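Local coordinates for adapter protein mecA 2 (Bacillus subtilis, PDB 3JTN) that acts as an adaptor that recognises unfolded and aggregated proteins, and the competence regulator ComK, and delivers them to the ClpC protease, at residues 8-11 with 12-16. Residues are numbered along the deposited sequence; the frame is centred on the assembly and turned at random.
Sequences HSFE and DIIQL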
loop_
_atom_site.group_PDB
_atom_site.type_symbol
_atom_site.label_atom_id
_atom_site.label_comp_id
_atom_site.label_asym_id
_atom_site.label_seq_id
_atom_site.Cartn_x
_atom_site.Cartn_y
_atom_site.Cartn_z
ATOM N N HIS A 8 -0.399 1.504 10.637
ATOM C CA HIS A 8 -0.084 2.092 11.920
ATOM C C HIS A 8 1.094 3.043 11.740
ATOM O O HIS A 8 1.019 4.217 12.102
ATOM C CB HIS A 8 0.229 1.004 12.943
ATOM C CG HIS A 8 0.802 1.535 14.214
ATOM N ND1 HIS A 8 0.116 2.411 15.026
ATOM C CD2 HIS A 8 2.001 1.327 14.807
ATOM C CE1 HIS A 8 0.867 2.719 16.069
ATOM N NE2 HIS A 8 2.014 2.073 15.960
ATOM N N SER A 9 2.174 2.534 11.156
ATOM C CA SER A 9 3.331 3.363 10.846
ATOM C C SER A 9 3.862 3.057 9.456
ATOM O O SER A 9 3.540 2.020 8.878
ATOM C CB SER A 9 4.440 3.155 11.880
ATOM O OG SER A 9 4.779 1.789 11.984
ATOM N N PHE A 10 4.680 3.960 8.920
ATOM C CA PHE A 10 5.274 3.752 7.608
ATOM C C PHE A 10 6.140 2.490 7.586
ATOM O O PHE A 10 6.363 1.895 6.534
ATOM C CB PHE A 10 6.102 4.965 7.171
ATOM C CG PHE A 10 6.650 4.838 5.779
ATOM C CD1 PHE A 10 5.884 5.196 4.684
ATOM C CD2 PHE A 10 7.913 4.317 5.561
ATOM C CE1 PHE A 10 6.376 5.057 3.405
ATOM C CE2 PHE A 10 8.410 4.176 4.278
ATOM C CZ PHE A 10 7.640 4.545 3.203
ATOM N N GLU A 11 6.625 2.077 8.751
ATOM C CA GLU A 11 7.418 0.859 8.834
ATOM C C GLU A 11 6.609 -0.386 8.463
ATOM O O GLU A 11 7.153 -1.337 7.905
ATOM C CB GLU A 11 8.052 0.702 10.220
ATOM C CG GLU A 11 9.333 1.497 10.389
ATOM C CD GLU A 11 9.948 1.322 11.765
ATOM O OE1 GLU A 11 9.215 0.948 12.707
ATOM O OE2 GLU A 11 11.165 1.561 11.905
ATOM N N ASP A 12 5.317 -0.389 8.775
ATOM C CA ASP A 12 4.479 -1.526 8.409
ATOM C C ASP A 12 4.384 -1.600 6.892
ATOM O O ASP A 12 4.199 -2.674 6.322
ATOM C CB ASP A 12 3.092 -1.414 9.047
ATOM C CG ASP A 12 3.121 -1.613 10.563
ATOM O OD1 ASP A 12 3.714 -2.620 11.022
ATOM O OD2 ASP A 12 2.549 -0.772 11.296
ATOM N N ILE A 13 4.532 -0.453 6.235
ATOM C CA ILE A 13 4.541 -0.424 4.775
ATOM C C ILE A 13 5.890 -0.883 4.274
ATOM O O ILE A 13 5.973 -1.542 3.252
ATOM C CB ILE A 13 4.195 0.970 4.202
ATOM C CG1 ILE A 13 2.793 1.407 4.651
ATOM C CG2 ILE A 13 4.238 0.957 2.668
ATOM C CD1 ILE A 13 2.303 2.695 3.961
ATOM N N ILE A 14 6.960 -0.570 5.002
ATOM C CA ILE A 14 8.278 -1.018 4.561
ATOM C C ILE A 14 8.340 -2.530 4.649
ATOM O O ILE A 14 8.775 -3.210 3.721
ATOM C CB ILE A 14 9.411 -0.375 5.367
ATOM C CG1 ILE A 14 9.641 1.058 4.886
ATOM C CG2 ILE A 14 10.696 -1.176 5.209
ATOM C CD1 ILE A 14 10.399 1.912 5.861
ATOM N N GLN A 15 7.869 -3.049 5.771
ATOM C CA GLN A 15 7.827 -4.474 6.016
ATOM C C GLN A 15 6.903 -5.176 5.015
ATOM O O GLN A 15 7.277 -6.142 4.356
ATOM C CB GLN A 15 7.330 -4.684 7.439
ATOM C CG GLN A 15 8.399 -4.396 8.492
ATOM C CD GLN A 15 7.847 -4.354 9.909
ATOM O OE1 GLN A 15 6.679 -4.027 10.129
ATOM N NE2 GLN A 15 8.697 -4.670 10.882
ATOM N N LEU A 16 5.680 -4.682 4.908
ATOM C CA LEU A 16 4.770 -5.144 3.875
ATOM C C LEU A 16 5.461 -5.251 2.526
ATOM O O LEU A 16 5.292 -6.230 1.802
ATOM C CB LEU A 16 3.601 -4.170 3.767
ATOM C CG LEU A 16 2.742 -4.284 2.517
ATOM C CD1 LEU A 16 2.005 -5.604 2.506
ATOM C CD2 LEU A 16 1.764 -3.136 2.498
#
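Asp-12 OD2 reaches back to two donors of Ser-9 at the first turn of helix 10-22, in the C-terminal, ClpC-interacting domain of this MecA-family adaptor. Both bonds are weak: OD2 lies 3.3 Å from Ser-9 N and 3.5 Å from Ser-9 OG. The return of a side chain to the N-H three residues earlier recalls one half of a capping box. His-8 CB comes within 3.4 Å of Asp-12 OD2. The backbone adds a bond of its own, Asp-12 N to Ser-9 O at 3.0 Å, with the donor above the carbonyl plane (56° out of it) and so well off the lone-pair direction of Ser-9 O.

Phe-10 O then takes Ile-14 N, which lies in the carbonyl plane at 3.0 Å, together with a weak bond from Ile-13 N. With CG anti to the backbone nitrogen (chi1 -176°), the Phe-10 side chain brings its ring edge to Ile-14: CE2 meets Ile-14 CD1 at 3.4 Å, close to the ring plane. The ring also packs edge-to-face with Tyr-37 and touches Ile-86, joining the helix start to strand 36-41 and helix 82-87. Were Phe-10 an alanine, Ile-14 CD1 would probably lose its aromatic neighbour and Tyr-37 its edge-to-face partner. One residue further along, Gln-15 N gives Glu-11 O a nearly straight bond (171°) of 2.8 Å.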